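Local structure of ribokinase (Thermotoga maritima, 1VM7) at residues 189-192 and 193-197. The protein probably phosphorylates D-ribose at O-5 with ATP and magnesium, yielding D-ribose 5-phosphate for nucleotide and amino-acid synthesis or the pentose phosphate pathway. Sequence-based numbering, arbitrary orientation.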
loop_
_atom_site.group_PDB
_atom_site.type_symbol
_atom_site.label_atom_id
_atom_site.label_comp_id
_atom_site.label_asym_id
_atom_site.label_seq_id
_atom_site.Cartn_x
_atom_site.Cartn_y
_atom_site.Cartn_z
ATOM N N PRO A 189 -12.570 25.193 -10.547
ATOM C CA PRO A 189 -12.552 23.894 -11.197
ATOM C C PRO A 189 -11.501 23.850 -12.289
ATOM O O PRO A 189 -11.200 24.873 -12.864
ATOM C CB PRO A 189 -13.950 23.814 -11.833
ATOM C CG PRO A 189 -14.225 25.237 -12.185
ATOM C CD PRO A 189 -13.662 26.041 -11.057
ATOM N N ASN A 190 -10.943 22.677 -12.553
ATOM C CA ASN A 190 -10.199 22.465 -13.788
ATOM C C ASN A 190 -11.202 22.135 -14.888
ATOM O O ASN A 190 -12.411 22.163 -14.662
ATOM C CB ASN A 190 -9.137 21.364 -13.628
ATOM C CG ASN A 190 -9.724 19.966 -13.423
ATOM O OD1 ASN A 190 -10.831 19.653 -13.873
ATOM N ND2 ASN A 190 -8.960 19.107 -12.731
ATOM N N GLU A 191 -10.712 21.825 -16.086
ATOM C CA GLU A 191 -11.590 21.718 -17.243
ATOM C C GLU A 191 -12.517 20.503 -17.176
ATOM O O GLU A 191 -13.706 20.590 -17.500
ATOM C CB GLU A 191 -10.776 21.711 -18.527
ATOM C CG GLU A 191 -11.655 21.740 -19.760
ATOM C CD GLU A 191 -10.967 22.328 -20.959
ATOM O OE1 GLU A 191 -9.717 22.431 -20.949
ATOM O OE2 GLU A 191 -11.696 22.701 -21.894
ATOM N N LYS A 192 -11.982 19.376 -16.724
ATOM C CA LYS A 192 -12.801 18.172 -16.529
ATOM C C LYS A 192 -13.829 18.393 -15.424
ATOM O O LYS A 192 -14.965 17.958 -15.538
ATOM C CB LYS A 192 -11.946 16.940 -16.192
ATOM C CG LYS A 192 -11.130 16.438 -17.406
ATOM C CD LYS A 192 -11.066 14.907 -17.513
ATOM C CE LYS A 192 -10.434 14.476 -18.846
ATOM N NZ LYS A 192 -11.071 13.221 -19.395
ATOM N N GLU A 193 -13.432 19.068 -14.351
ATOM C CA GLU A 193 -14.363 19.359 -13.284
ATOM C C GLU A 193 -15.505 20.284 -13.683
ATOM O O GLU A 193 -16.661 20.010 -13.371
ATOM C CB GLU A 193 -13.647 19.904 -12.084
ATOM C CG GLU A 193 -12.767 18.832 -11.434
ATOM C CD GLU A 193 -11.704 19.411 -10.542
ATOM O OE1 GLU A 193 -11.540 20.639 -10.535
ATOM O OE2 GLU A 193 -11.030 18.619 -9.855
ATOM N N ILE A 194 -15.205 21.366 -14.391
ATOM C CA ILE A 194 -16.258 22.292 -14.724
ATOM C C ILE A 194 -17.295 21.602 -15.645
ATOM O O ILE A 194 -18.496 21.883 -15.555
ATOM C CB ILE A 194 -15.752 23.655 -15.267
ATOM C CG1 ILE A 194 -16.868 24.704 -15.086
ATOM C CG2 ILE A 194 -15.317 23.550 -16.716
ATOM C CD1 ILE A 194 -16.476 26.157 -15.334
ATOM N N GLU A 195 -16.819 20.677 -16.484
ATOM C CA GLU A 195 -17.663 19.874 -17.341
ATOM C C GLU A 195 -18.626 19.030 -16.521
ATOM O O GLU A 195 -19.859 19.067 -16.741
ATOM C CB GLU A 195 -16.825 18.947 -18.223
ATOM C CG GLU A 195 -16.319 19.603 -19.493
ATOM C CD GLU A 195 -15.486 18.666 -20.383
ATOM O OE1 GLU A 195 -16.100 17.866 -21.149
ATOM O OE2 GLU A 195 -14.228 18.764 -20.328
ATOM N N ALA A 196 -18.057 18.237 -15.618
ATOM C CA ALA A 196 -18.844 17.375 -14.766
ATOM C C ALA A 196 -19.860 18.212 -13.966
ATOM O O ALA A 196 -21.058 17.914 -13.934
ATOM C CB ALA A 196 -17.973 16.607 -13.848
ATOM N N LEU A 197 -19.366 19.269 -13.343
ATOM C CA LEU A 197 -20.209 20.172 -12.559
ATOM C C LEU A 197 -21.345 20.760 -13.390
ATOM O O LEU A 197 -22.488 20.851 -12.911
ATOM C CB LEU A 197 -19.405 21.336 -11.986
ATOM C CG LEU A 197 -18.386 21.021 -10.888
ATOM C CD1 LEU A 197 -17.572 22.265 -10.544
ATOM C CD2 LEU A 197 -19.091 20.484 -9.648
#
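Asn190 and Glu193 form a capping box at the start of helix 191-202, each side chain taking a backbone N-H of the other residue. Asn190 OD1 accepts from Glu193 N at 2.7 Å in a nearly straight bond. A chi1 of 68° tucks the amide of Asn190 in over its own main chain, bringing OD1 to that N-H. In return, Glu193 OE1 takes the N-H of Asn190 at 2.9 Å, the donor coming in 36° out of the plane of the carboxylate. The two side chains cross at about a right angle, yet their flat ends stack, amide and carboxylate planes only 20° apart, with Asn190 ND2 3.5 Å from Glu193 CD.

Behind the box, Pro189 lays its ring against the helix: CG sits 3.8 Å from Ile194 CB, and CB reaches Leu197 CD1 at 4.1 Å. Val208 and Ala211 of helix 208-217 and Val225 of strand 222-226 also pack on Ile194. The main-chain bond from Ile194 N to Asn190 O, 2.9 Å long, begins the regular helical pattern.

Asn190 is a predicted ATP-binding residue, and Glu191 lies beside Leu227 of the same predicted site. The bond to OD1 and the carboxylate lying against the amide would hold its rotation, with ND2 over the carboxylate, while the backbone bond ties the Glu193 side chain back to the residue before the helix.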